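Local coordinates for protein YcaO (Methanopyrus kandleri, PDB 6CI7) that binds ATP and magnesium and, as a member of the YcaO cyclodehydratase family, probably uses the nucleotide to activate peptide backbone amides, at residues A[144-149]-A[354-359]; A[160-165]-A[319-324]; A[165-170]-A[216-221]; A[181-186]-A[203-208]. All coordinates share one frame; numbering follows the deposited sequence.

Contact 1 (A[144-149]-A[354-359]); sequences HTNGLS and ASEYVI. With ACP (phosphomethylphosphonic acid adenylate ester), chain G.
Glu356 hands one carboxylate oxygen to each of two side chains from 144-149. The tight half is the bond from Asn146 ND2 to Glu356 OE2, 2.7 Å long and nearly straight at 165°; the acceptor lies in the amide plane, and OE2 is met on its anti side. Beside it, His144 NE2 reaches Glu356 OE1 at 3.2 Å in a weak, bent bond, ring and carboxylate standing almost perpendicular. With His144 CG between its backbone N and carbonyl carbon (chi1 63°), ND1 can turn back to accept Asn146 N at 3.1 Å, which fixes the ring's rotation and implies that NE2 carries the proton. Arg350 adds a salt bridge to OE2, so the buried carboxylate is probably charged. The looser side belongs to solvent-exposed Ile359: its CD1 sits over the centre of the imidazole face, 4.3 Å above the plane, and also meets Asn146 CB at 3.6 Å. Water 1 links Asn146 ND2 to Ser355 O. From Thr145 to Leu148 the chain makes a type II turn, its glycine, Gly147, in the expected third position and donating its N-H to Glu164, a magnesium ligand. The arrangement thus forms a second shell behind the nucleotide-magnesium site of a YcaO protein.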
# COMPACT_ATOMS: atom_id res chain seq x y z
N HIS A 144 6.24 -2.77 10.80
CA HIS A 144 6.07 -2.72 9.35
C HIS A 144 5.48 -1.38 8.91
O HIS A 144 5.27 -0.49 9.74
CB HIS A 144 5.22 -3.90 8.84
CG HIS A 144 3.82 -3.91 9.37
ND1 HIS A 144 2.88 -2.97 8.99
CD2 HIS A 144 3.21 -4.73 10.25
CE1 HIS A 144 1.74 -3.22 9.61
NE2 HIS A 144 1.91 -4.28 10.38
N THR A 145 5.19 -1.26 7.61
CA THR A 145 4.82 0.00 6.97
C THR A 145 3.42 -0.01 6.32
O THR A 145 3.04 0.92 5.62
CB THR A 145 5.86 0.39 5.89
OG1 THR A 145 5.98 -0.67 4.94
CG2 THR A 145 7.22 0.64 6.53
N ASN A 146 2.66 -1.08 6.56
CA ASN A 146 1.29 -1.17 6.06
C ASN A 146 0.36 -0.14 6.73
O ASN A 146 0.29 -0.07 7.96
CB ASN A 146 0.77 -2.59 6.25
CG ASN A 146 -0.59 -2.80 5.61
OD1 ASN A 146 -0.79 -2.50 4.43
ND2 ASN A 146 -1.55 -3.31 6.39
N GLY A 147 -0.32 0.65 5.92
CA GLY A 147 -1.22 1.71 6.40
C GLY A 147 -0.60 3.10 6.42
O GLY A 147 -1.28 4.10 6.65
N LEU A 148 0.71 3.14 6.18
CA LEU A 148 1.48 4.35 6.25
C LEU A 148 1.38 5.12 4.94
O LEU A 148 1.49 4.55 3.87
CB LEU A 148 2.92 3.94 6.50
CG LEU A 148 4.02 4.90 6.86
CD1 LEU A 148 3.70 5.54 8.20
CD2 LEU A 148 5.28 4.06 6.93
N SER A 149 1.15 6.43 5.02
CA SER A 149 0.96 7.22 3.81
C SER A 149 1.21 8.69 3.99
O SER A 149 0.82 9.27 5.00
CB SER A 149 -0.44 6.99 3.24
OG SER A 149 -0.64 7.75 2.07
N ALA A 354 -8.37 -5.96 10.34
CA ALA A 354 -7.85 -6.24 9.00
C ALA A 354 -6.70 -7.22 9.11
O ALA A 354 -5.85 -7.10 10.00
CB ALA A 354 -7.39 -4.98 8.30
N SER A 355 -6.69 -8.21 8.23
CA SER A 355 -5.61 -9.18 8.20
C SER A 355 -4.34 -8.61 7.57
O SER A 355 -4.39 -7.89 6.57
CB SER A 355 -6.03 -10.45 7.47
OG SER A 355 -5.00 -11.41 7.56
N GLU A 356 -3.21 -8.95 8.19
CA GLU A 356 -1.89 -8.61 7.68
C GLU A 356 -1.04 -9.88 7.60
O GLU A 356 0.18 -9.84 7.79
CB GLU A 356 -1.25 -7.52 8.55
CG GLU A 356 -1.86 -6.14 8.35
CD GLU A 356 -1.41 -5.12 9.38
OE1 GLU A 356 -1.03 -5.50 10.51
OE2 GLU A 356 -1.46 -3.91 9.07
N TYR A 357 -1.70 -10.99 7.28
CA TYR A 357 -1.09 -12.32 7.23
C TYR A 357 0.15 -12.42 6.31
O TYR A 357 1.12 -13.10 6.65
CB TYR A 357 -2.15 -13.36 6.85
CG TYR A 357 -1.65 -14.78 6.71
CD1 TYR A 357 -1.48 -15.60 7.84
CD2 TYR A 357 -1.34 -15.31 5.45
CE1 TYR A 357 -1.01 -16.91 7.71
CE2 TYR A 357 -0.88 -16.62 5.31
CZ TYR A 357 -0.72 -17.41 6.44
OH TYR A 357 -0.27 -18.69 6.30
N VAL A 358 0.10 -11.73 5.17
CA VAL A 358 1.22 -11.70 4.21
C VAL A 358 2.47 -10.99 4.72
O VAL A 358 3.56 -11.16 4.16
CB VAL A 358 0.80 -11.10 2.84
CG1 VAL A 358 -0.18 -12.03 2.14
CG2 VAL A 358 0.20 -9.70 3.00
N ILE A 359 2.32 -10.19 5.78
CA ILE A 359 3.45 -9.49 6.41
C ILE A 359 4.03 -10.31 7.56
O ILE A 359 5.25 -10.41 7.70
CB ILE A 359 3.09 -8.06 6.87
CG1 ILE A 359 2.58 -7.24 5.67
CG2 ILE A 359 4.29 -7.37 7.52
CD1 ILE A 359 1.84 -5.99 6.05
PG ACP G . 3.83 0.40 -1.22
O1G ACP G . 3.23 0.93 0.18
O2G ACP G . 5.35 0.93 -1.37
O3G ACP G . 3.83 -1.07 -1.18
PB ACP G . 2.69 2.73 -2.61
O1B ACP G . 1.81 3.02 -1.28
O2B ACP G . 4.10 3.13 -2.42
C3B ACP G . 2.83 0.93 -2.67
PA ACP G . 2.73 4.97 -4.47
O1A ACP G . 1.67 5.67 -5.29
O2A ACP G . 4.01 4.68 -5.20
O3A ACP G . 2.11 3.57 -3.88
O5' ACP G . 3.00 5.97 -3.24
C5' ACP G . 4.26 6.32 -2.65
C4' ACP G . 4.03 7.36 -1.54
O4' ACP G . 3.96 8.66 -2.15
C3' ACP G . 2.69 7.21 -0.81
O3' ACP G . 2.80 7.71 0.54
C2' ACP G . 1.77 8.07 -1.64
O2' ACP G . 0.61 8.50 -0.95
C1' ACP G . 2.66 9.24 -1.98
N9 ACP G . 2.23 9.89 -3.23
C8 ACP G . 2.12 9.28 -4.42
N7 ACP G . 1.67 10.14 -5.37
C5 ACP G . 1.48 11.33 -4.76
C6 ACP G . 1.02 12.67 -5.20
N6 ACP G . 0.68 12.89 -6.49
N1 ACP G . 0.96 13.65 -4.27
C2 ACP G . 1.30 13.43 -2.97
N3 ACP G . 1.72 12.23 -2.50
C4 ACP G . 1.84 11.16 -3.35
O HOH W 1 -4.21 -5.09 5.97

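Contact 2 (A[160-165]-A[319-324]). With MG (magnesium ion), chain H; ACP (phosphomethylphosphonic acid adenylate ester), chain G.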
# COMPACT_ATOMS: atom_id res chain seq x y z
N GLN A 160 -5.25 6.91 0.76
CA GLN A 160 -4.24 6.02 0.22
C GLN A 160 -3.84 4.93 1.22
O GLN A 160 -3.74 3.75 0.86
CB GLN A 160 -3.03 6.83 -0.25
CG GLN A 160 -2.27 6.19 -1.40
CD GLN A 160 -1.12 5.33 -0.92
OE1 GLN A 160 -0.69 5.45 0.24
NE2 GLN A 160 -0.62 4.47 -1.79
N GLY A 161 -3.67 5.33 2.48
CA GLY A 161 -3.30 4.40 3.55
C GLY A 161 -4.36 3.37 3.84
O GLY A 161 -4.02 2.20 4.08
N LEU A 162 -5.63 3.80 3.80
CA LEU A 162 -6.80 2.93 4.03
C LEU A 162 -6.94 1.89 2.92
O LEU A 162 -7.14 0.71 3.18
CB LEU A 162 -8.08 3.76 4.17
CG LEU A 162 -9.38 3.09 4.65
CD1 LEU A 162 -9.24 2.44 6.03
CD2 LEU A 162 -10.54 4.07 4.63
N LEU A 163 -6.80 2.34 1.68
CA LEU A 163 -6.83 1.45 0.52
C LEU A 163 -5.69 0.42 0.53
O LEU A 163 -5.87 -0.72 0.10
CB LEU A 163 -6.83 2.28 -0.76
CG LEU A 163 -8.12 3.08 -1.05
CD1 LEU A 163 -7.94 3.95 -2.28
CD2 LEU A 163 -9.37 2.19 -1.19
N GLU A 164 -4.54 0.82 1.07
CA GLU A 164 -3.39 -0.08 1.24
C GLU A 164 -3.73 -1.20 2.22
O GLU A 164 -3.40 -2.37 1.97
CB GLU A 164 -2.16 0.72 1.68
CG GLU A 164 -0.90 -0.08 1.93
CD GLU A 164 0.32 0.81 2.10
OE1 GLU A 164 0.84 0.87 3.23
OE2 GLU A 164 0.74 1.46 1.12
N VAL A 165 -4.40 -0.83 3.31
CA VAL A 165 -4.85 -1.76 4.35
C VAL A 165 -5.85 -2.77 3.78
O VAL A 165 -5.76 -3.96 4.10
CB VAL A 165 -5.44 -1.03 5.59
CG1 VAL A 165 -6.02 -2.03 6.58
CG2 VAL A 165 -4.37 -0.20 6.30
N GLU A 319 -16.70 8.39 2.77
CA GLU A 319 -17.35 7.21 2.18
C GLU A 319 -16.54 5.92 2.35
O GLU A 319 -17.10 4.88 2.71
CB GLU A 319 -17.71 7.46 0.71
CG GLU A 319 -18.95 8.34 0.51
CD GLU A 319 -19.63 8.14 -0.83
OE1 GLU A 319 -20.77 7.64 -0.85
OE2 GLU A 319 -19.04 8.48 -1.88
N LEU A 320 -15.23 6.00 2.11
CA LEU A 320 -14.35 4.84 2.23
C LEU A 320 -14.25 4.41 3.69
O LEU A 320 -14.29 3.22 3.98
CB LEU A 320 -12.96 5.10 1.64
CG LEU A 320 -12.86 5.29 0.12
CD1 LEU A 320 -11.62 6.10 -0.22
CD2 LEU A 320 -12.84 3.97 -0.64
N VAL A 321 -14.14 5.37 4.59
CA VAL A 321 -14.11 5.08 6.04
C VAL A 321 -15.39 4.33 6.48
O VAL A 321 -15.31 3.32 7.20
CB VAL A 321 -13.87 6.37 6.87
CG1 VAL A 321 -14.17 6.14 8.35
CG2 VAL A 321 -12.43 6.84 6.69
N GLU A 322 -16.55 4.81 6.01
CA GLU A 322 -17.84 4.21 6.34
C GLU A 322 -17.90 2.76 5.88
O GLU A 322 -18.21 1.85 6.68
CB GLU A 322 -18.98 5.02 5.71
CG GLU A 322 -19.30 6.32 6.44
CD GLU A 322 -20.33 7.19 5.72
OE1 GLU A 322 -20.65 6.92 4.54
OE2 GLU A 322 -20.82 8.15 6.36
N ARG A 323 -17.56 2.55 4.60
CA ARG A 323 -17.52 1.22 3.99
C ARG A 323 -16.61 0.27 4.77
O ARG A 323 -17.00 -0.88 4.99
CB ARG A 323 -17.09 1.29 2.51
CG ARG A 323 -18.04 2.03 1.58
CD ARG A 323 -19.40 1.36 1.49
NE ARG A 323 -20.33 2.09 0.65
CZ ARG A 323 -21.31 1.54 -0.08
NH1 ARG A 323 -21.50 0.21 -0.10
NH2 ARG A 323 -22.10 2.32 -0.80
N VAL A 324 -15.45 0.75 5.21
CA VAL A 324 -14.52 -0.08 6.01
C VAL A 324 -15.12 -0.41 7.38
O VAL A 324 -15.11 -1.56 7.79
CB VAL A 324 -13.09 0.54 6.14
CG1 VAL A 324 -12.18 -0.36 6.98
CG2 VAL A 324 -12.45 0.73 4.78
MG MG H . 2.68 2.67 0.81
PG ACP G . 3.83 0.40 -1.22
O1G ACP G . 3.23 0.93 0.18
O2G ACP G . 5.35 0.93 -1.37
O3G ACP G . 3.83 -1.07 -1.18
PB ACP G . 2.69 2.73 -2.61
O1B ACP G . 1.81 3.02 -1.28
O2B ACP G . 4.10 3.13 -2.42
C3B ACP G . 2.83 0.93 -2.67
PA ACP G . 2.73 4.97 -4.47
O1A ACP G . 1.67 5.67 -5.29
O2A ACP G . 4.01 4.68 -5.20
O3A ACP G . 2.11 3.57 -3.88
O5' ACP G . 3.00 5.97 -3.24
C5' ACP G . 4.26 6.32 -2.65
C4' ACP G . 4.03 7.36 -1.54
O4' ACP G . 3.96 8.66 -2.15
C3' ACP G . 2.69 7.21 -0.81
O3' ACP G . 2.80 7.71 0.54
C2' ACP G . 1.77 8.07 -1.64
O2' ACP G . 0.61 8.50 -0.95
C1' ACP G . 2.66 9.24 -1.98
N9 ACP G . 2.23 9.89 -3.23
C8 ACP G . 2.12 9.28 -4.42
N7 ACP G . 1.67 10.14 -5.37
C5 ACP G . 1.48 11.33 -4.76
C6 ACP G . 1.02 12.67 -5.20
N6 ACP G . 0.68 12.89 -6.49
N1 ACP G . 0.96 13.65 -4.27
C2 ACP G . 1.30 13.43 -2.97
N3 ACP G . 1.72 12.23 -2.50
C4 ACP G . 1.84 11.16 -3.35
O HOH W 2 1.46 4.27 1.28
O HOH W 3 4.31 4.00 0.58
O HOH W 4 3.06 2.62 2.98
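Leu162 is the main knuckle between two helices that run nearly parallel, 29° apart with axes 10.7 Å from each other, and share an antiparallel sheet beneath them. With CG anti to the backbone N (chi1 -170°), its two methyls fork over 319-324: CD2 lies against the backbone, 3.8 Å from Leu320 C, while CD1 meets Val324 CG2 at 3.8 Å, those two side chains sliding past each other in opposite directions. Leu163 reaches across at about a right angle to Leu320, CD2 against CD2. Val349, Val351 and Val332 of the sheet also touch Leu162. The other side of helix 160-165 serves the nucleotide analogue. Gln160, bent at chi2, points NE2 at O1B of ACP along a straight 2.9 Å hydrogen bond, and its OE1 accepts from metal-bound water 2. A leucine in its place would probably leave O1B without this amide donor, and would take from water 2 one of the acceptors near it and from Ser149 OG its bond to OE1. Glu164, one turn on, extends its chain to the metal. Around the magnesium ion six oxygens make an octahedron: three waters, O1G and O1B of ACP, and Glu164 OE2 at 2.3 Å from the ion, opposite water 3.

Contact 3 (A[165-170]-A[216-221]); sequences VVERDS and VYVVGA. With ACP (phosphomethylphosphonic acid adenylate ester), chain G.
Helix 165-170 lays Val166, Glu167 and Ser170 across strand 217-221 and the residue before it, the axes 8.6 Å apart and turned 61° from each other. Val218 is the centre of the packing. Its CG2 presses on Ser170 OG at a close 3.3 Å, CG1 touches Ser170 CB and, 4.0 Å away, Glu167 CA; the hydroxyl is not left hanging, since it is hydrogen-bonded to Pro210 O. Val166 meets Val216 tip to tip, CG1 to CG1 at 3.8 Å, and the same methyl also comes obliquely against Val218 CG2. An alanine at Val218 would strip both methyls from beneath the helix and is likely to open a gap beside Ser170 and Val166. Away from the strand, Arg168 turns toward the triphosphate analogue: NH2 stands 2.8 Å from O3G of ACP, the phosphate lying at the guanidinium edge. Glu167 OE2 takes a weak hydrogen bond, part of a salt bridge, from Arg168 NE at 3.3 Å, which would steady the arginine's turn. Val219, on the strand's other face, packs on helix 241-260, so the antiparallel sheet is layered between two helices, an alpha-beta-alpha sandwich whose helix 154-176 also borders the nucleotide pocket.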
# COMPACT_ATOMS: atom_id res chain seq x y z
N VAL A 165 -4.40 -0.83 3.31
CA VAL A 165 -4.85 -1.76 4.35
C VAL A 165 -5.85 -2.77 3.78
O VAL A 165 -5.76 -3.96 4.10
CB VAL A 165 -5.44 -1.03 5.59
CG1 VAL A 165 -6.02 -2.03 6.58
CG2 VAL A 165 -4.37 -0.20 6.30
N VAL A 166 -6.78 -2.29 2.95
CA VAL A 166 -7.78 -3.17 2.29
C VAL A 166 -7.07 -4.11 1.32
O VAL A 166 -7.33 -5.31 1.29
CB VAL A 166 -8.90 -2.35 1.58
CG1 VAL A 166 -9.86 -3.27 0.81
CG2 VAL A 166 -9.66 -1.48 2.58
N GLU A 167 -6.14 -3.54 0.55
CA GLU A 167 -5.33 -4.29 -0.39
C GLU A 167 -4.63 -5.48 0.29
O GLU A 167 -4.71 -6.60 -0.21
CB GLU A 167 -4.33 -3.35 -1.04
CG GLU A 167 -3.35 -3.96 -2.01
CD GLU A 167 -2.16 -3.04 -2.26
OE1 GLU A 167 -2.38 -1.85 -2.59
OE2 GLU A 167 -1.01 -3.51 -2.11
N ARG A 168 -3.97 -5.24 1.42
CA ARG A 168 -3.21 -6.31 2.08
C ARG A 168 -4.12 -7.28 2.82
O ARG A 168 -3.77 -8.45 3.00
CB ARG A 168 -2.07 -5.79 2.98
CG ARG A 168 -1.19 -4.74 2.32
CD ARG A 168 0.02 -5.28 1.58
NE ARG A 168 0.61 -4.25 0.71
CZ ARG A 168 1.36 -3.22 1.12
NH1 ARG A 168 1.65 -3.04 2.41
NH2 ARG A 168 1.83 -2.35 0.23
N ASP A 169 -5.31 -6.81 3.23
CA ASP A 169 -6.36 -7.68 3.76
C ASP A 169 -6.84 -8.70 2.73
O ASP A 169 -6.97 -9.89 3.05
CB ASP A 169 -7.55 -6.89 4.31
CG ASP A 169 -8.60 -7.80 4.98
OD1 ASP A 169 -8.38 -8.21 6.15
OD2 ASP A 169 -9.62 -8.12 4.33
N SER A 170 -7.13 -8.24 1.51
CA SER A 170 -7.56 -9.13 0.43
C SER A 170 -6.50 -10.15 0.05
O SER A 170 -6.81 -11.34 -0.12
CB SER A 170 -7.94 -8.30 -0.80
OG SER A 170 -9.17 -7.64 -0.58
N VAL A 216 -14.98 -1.18 -2.85
CA VAL A 216 -13.53 -1.20 -3.09
C VAL A 216 -13.15 -2.49 -3.85
O VAL A 216 -13.48 -3.59 -3.42
CB VAL A 216 -12.70 -1.05 -1.78
CG1 VAL A 216 -11.18 -1.08 -2.05
CG2 VAL A 216 -13.07 0.23 -1.06
N TYR A 217 -12.46 -2.31 -4.97
CA TYR A 217 -11.90 -3.39 -5.77
C TYR A 217 -10.40 -3.56 -5.48
O TYR A 217 -9.68 -2.57 -5.29
CB TYR A 217 -12.14 -3.10 -7.26
CG TYR A 217 -13.61 -3.01 -7.58
CD1 TYR A 217 -14.41 -4.17 -7.62
CD2 TYR A 217 -14.23 -1.77 -7.81
CE1 TYR A 217 -15.77 -4.09 -7.88
CE2 TYR A 217 -15.59 -1.69 -8.08
CZ TYR A 217 -16.35 -2.85 -8.11
OH TYR A 217 -17.71 -2.80 -8.37
N VAL A 218 -9.96 -4.81 -5.44
CA VAL A 218 -8.55 -5.15 -5.25
C VAL A 218 -8.10 -6.01 -6.44
O VAL A 218 -8.76 -7.00 -6.80
CB VAL A 218 -8.29 -5.90 -3.92
CG1 VAL A 218 -6.79 -6.08 -3.68
CG2 VAL A 218 -8.87 -5.14 -2.74
N VAL A 219 -6.99 -5.60 -7.07
CA VAL A 219 -6.47 -6.28 -8.25
C VAL A 219 -5.04 -6.76 -8.01
O VAL A 219 -4.21 -6.04 -7.46
CB VAL A 219 -6.56 -5.37 -9.50
CG1 VAL A 219 -5.84 -5.96 -10.70
CG2 VAL A 219 -8.01 -5.07 -9.83
N GLY A 220 -4.78 -8.00 -8.43
CA GLY A 220 -3.45 -8.58 -8.39
C GLY A 220 -2.92 -8.79 -9.79
O GLY A 220 -3.67 -9.14 -10.71
N ALA A 221 -1.62 -8.53 -9.96
CA ALA A 221 -0.93 -8.84 -11.20
C ALA A 221 0.22 -9.78 -10.86
O ALA A 221 1.01 -9.49 -9.94
CB ALA A 221 -0.44 -7.58 -11.89
PG ACP G . 3.83 0.40 -1.22
O1G ACP G . 3.23 0.93 0.18
O2G ACP G . 5.35 0.93 -1.37
O3G ACP G . 3.83 -1.07 -1.18
PB ACP G . 2.69 2.73 -2.61
O1B ACP G . 1.81 3.02 -1.28
O2B ACP G . 4.10 3.13 -2.42
C3B ACP G . 2.83 0.93 -2.67
PA ACP G . 2.73 4.97 -4.47
O1A ACP G . 1.67 5.67 -5.29
O2A ACP G . 4.01 4.68 -5.20
O3A ACP G . 2.11 3.57 -3.88
O5' ACP G . 3.00 5.97 -3.24
C5' ACP G . 4.26 6.32 -2.65
C4' ACP G . 4.03 7.36 -1.54
O4' ACP G . 3.96 8.66 -2.15
C3' ACP G . 2.69 7.21 -0.81
O3' ACP G . 2.80 7.71 0.54
C2' ACP G . 1.77 8.07 -1.64
O2' ACP G . 0.61 8.50 -0.95
C1' ACP G . 2.66 9.24 -1.98
N9 ACP G . 2.23 9.89 -3.23
C8 ACP G . 2.12 9.28 -4.42
N7 ACP G . 1.67 10.14 -5.37
C5 ACP G . 1.48 11.33 -4.76
C6 ACP G . 1.02 12.67 -5.20
N6 ACP G . 0.68 12.89 -6.49
N1 ACP G . 0.96 13.65 -4.27
C2 ACP G . 1.30 13.43 -2.97
N3 ACP G . 1.72 12.23 -2.50
C4 ACP G . 1.84 11.16 -3.35

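Contact 4 (A[181-186]-A[203-208]); sequences PPELEV and RVELRL
Leu206 O is gripped from both faces of its carbonyl plane: Leu184 N donates from one side at 2.9 Å, and Arg207 NH1 from the other, also at 2.9 Å. The first bond belongs to a single beta bridge, Glu183 with Arg207, where strand 183-185 passes nearly square across strand 203-208, their directions 102° apart; Leu208 N closes it by pointing at Pro182 O, 3.1 Å away and almost in line with its C=O. Through this bridge the edge of the antiparallel sheet meets the small parallel pair 183-185 and 298-300. On one side Leu184 CB packs against CB of Leu206 and of Leu208, and Val186 crosses Leu206 at about a right angle to touch its CD1, in a core shared with Val245 of helix 241-260. On the other side lies a salt-bridge network. Arg207 bends at chi2 (-62°), which folds the guanidinium back over its own strand, where NH2 reaches Glu205 OE1 in the guanidinium plane at 3.1 Å but from above the carboxylate. Glu183 OE2 stands only 3.4 Å from Glu205 OE1, two acceptors whose repulsion the arginine probably eases, although its NH1 makes only a long ion pair with Glu183. Trp292 O takes a further bond from Arg207 NH2. Water 6 joins strand to strand, accepting from Leu206 N at 2.9 Å and donating to Glu183 OE2.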
# COMPACT_ATOMS: atom_id res chain seq x y z
N PRO A 181 -8.35 -16.71 -7.08
CA PRO A 181 -9.21 -15.62 -7.58
C PRO A 181 -9.40 -15.68 -9.10
O PRO A 181 -8.52 -16.20 -9.79
CB PRO A 181 -8.45 -14.35 -7.17
CG PRO A 181 -7.05 -14.77 -6.98
CD PRO A 181 -7.08 -16.19 -6.52
N PRO A 182 -10.54 -15.16 -9.63
CA PRO A 182 -10.79 -15.16 -11.08
C PRO A 182 -9.83 -14.24 -11.89
O PRO A 182 -9.31 -13.26 -11.35
CB PRO A 182 -12.23 -14.62 -11.18
CG PRO A 182 -12.40 -13.78 -9.96
CD PRO A 182 -11.63 -14.49 -8.89
N GLU A 183 -9.59 -14.58 -13.15
CA GLU A 183 -8.84 -13.72 -14.07
C GLU A 183 -9.66 -12.46 -14.33
O GLU A 183 -10.89 -12.53 -14.45
CB GLU A 183 -8.53 -14.45 -15.38
CG GLU A 183 -7.79 -13.62 -16.43
CD GLU A 183 -7.26 -14.45 -17.60
OE1 GLU A 183 -8.08 -15.03 -18.34
OE2 GLU A 183 -6.02 -14.49 -17.78
N LEU A 184 -8.98 -11.31 -14.37
CA LEU A 184 -9.64 -10.05 -14.74
C LEU A 184 -9.29 -9.63 -16.15
O LEU A 184 -8.12 -9.52 -16.52
CB LEU A 184 -9.34 -8.94 -13.73
CG LEU A 184 -9.98 -7.58 -13.98
CD1 LEU A 184 -11.50 -7.62 -13.81
CD2 LEU A 184 -9.37 -6.58 -13.02
N GLU A 185 -10.34 -9.37 -16.94
CA GLU A 185 -10.20 -9.04 -18.34
C GLU A 185 -10.39 -7.54 -18.50
O GLU A 185 -11.33 -6.97 -17.94
CB GLU A 185 -11.25 -9.81 -19.15
CG GLU A 185 -10.79 -10.24 -20.53
CD GLU A 185 -11.26 -11.63 -20.91
OE1 GLU A 185 -12.46 -11.94 -20.75
OE2 GLU A 185 -10.41 -12.42 -21.39
N VAL A 186 -9.47 -6.90 -19.23
CA VAL A 186 -9.44 -5.44 -19.38
C VAL A 186 -9.29 -5.04 -20.86
O VAL A 186 -8.97 -5.90 -21.69
CB VAL A 186 -8.34 -4.77 -18.51
CG1 VAL A 186 -8.54 -5.06 -17.02
CG2 VAL A 186 -6.94 -5.17 -18.96
N ARG A 203 4.80 -13.73 -19.13
CA ARG A 203 3.38 -13.42 -19.03
C ARG A 203 3.09 -12.44 -17.91
O ARG A 203 3.80 -12.41 -16.90
CB ARG A 203 2.53 -14.69 -18.85
CG ARG A 203 2.21 -15.40 -20.16
CD ARG A 203 0.71 -15.53 -20.40
NE ARG A 203 0.14 -16.70 -19.75
CZ ARG A 203 -1.15 -17.04 -19.79
NH1 ARG A 203 -2.03 -16.29 -20.45
NH2 ARG A 203 -1.58 -18.13 -19.16
N VAL A 204 2.08 -11.62 -18.12
CA VAL A 204 1.56 -10.75 -17.08
C VAL A 204 0.08 -11.03 -17.03
O VAL A 204 -0.63 -10.83 -18.02
CB VAL A 204 1.83 -9.24 -17.36
CG1 VAL A 204 1.10 -8.38 -16.35
CG2 VAL A 204 3.32 -8.93 -17.33
N GLU A 205 -0.38 -11.51 -15.88
CA GLU A 205 -1.78 -11.87 -15.70
C GLU A 205 -2.48 -11.12 -14.58
O GLU A 205 -1.91 -10.91 -13.52
CB GLU A 205 -1.92 -13.36 -15.48
CG GLU A 205 -1.72 -14.15 -16.75
CD GLU A 205 -2.02 -15.60 -16.53
OE1 GLU A 205 -3.22 -15.96 -16.64
OE2 GLU A 205 -1.08 -16.36 -16.22
N LEU A 206 -3.72 -10.72 -14.84
CA LEU A 206 -4.53 -9.94 -13.89
C LEU A 206 -5.57 -10.77 -13.16
O LEU A 206 -6.19 -11.67 -13.73
CB LEU A 206 -5.19 -8.75 -14.59
CG LEU A 206 -4.30 -7.66 -15.17
CD1 LEU A 206 -5.18 -6.73 -15.97
CD2 LEU A 206 -3.54 -6.88 -14.10
N ARG A 207 -5.76 -10.45 -11.88
CA ARG A 207 -6.73 -11.13 -11.02
C ARG A 207 -7.59 -10.12 -10.28
O ARG A 207 -7.10 -9.07 -9.88
CB ARG A 207 -6.03 -12.02 -9.99
CG ARG A 207 -5.13 -13.11 -10.55
CD ARG A 207 -5.87 -14.12 -11.40
NE ARG A 207 -4.95 -15.11 -11.95
CZ ARG A 207 -4.55 -15.16 -13.22
NH1 ARG A 207 -4.99 -14.28 -14.12
NH2 ARG A 207 -3.70 -16.11 -13.59
N LEU A 208 -8.87 -10.44 -10.11
CA LEU A 208 -9.72 -9.70 -9.18
C LEU A 208 -9.81 -10.45 -7.86
O LEU A 208 -10.42 -11.51 -7.77
CB LEU A 208 -11.11 -9.41 -9.78
CG LEU A 208 -12.02 -8.43 -9.02
CD1 LEU A 208 -11.57 -6.97 -9.13
CD2 LEU A 208 -13.46 -8.58 -9.49
O HOH W 5 -5.70 -17.04 -9.85
O HOH W 6 -4.63 -11.64 -17.47

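Overall arrangement
Helix 154-176 is the common beam: contacts 2 and 3 both use it, share Val165 and have centres 11 Å apart, with Leu163 CD2 packing on Val216 CG1 at 3.8 Å. Contact 1 abuts the same helix, Gly147 N lying 2.9 Å from Glu164 OE1 and Ser355 N 2.7 Å from Asp169 OD1. Residues of contacts 1, 2 and 3 all approach ACP, and the ring of partners is completed by Glu81, Arg12, Gln70 and others. Contact 4 lies away from the nucleotide, its centre about 23 Å from those of contacts 1 and 2, yet it joins contact 3 through neighbouring strands, Arg207 N being 2.7 Å from Gly220 O.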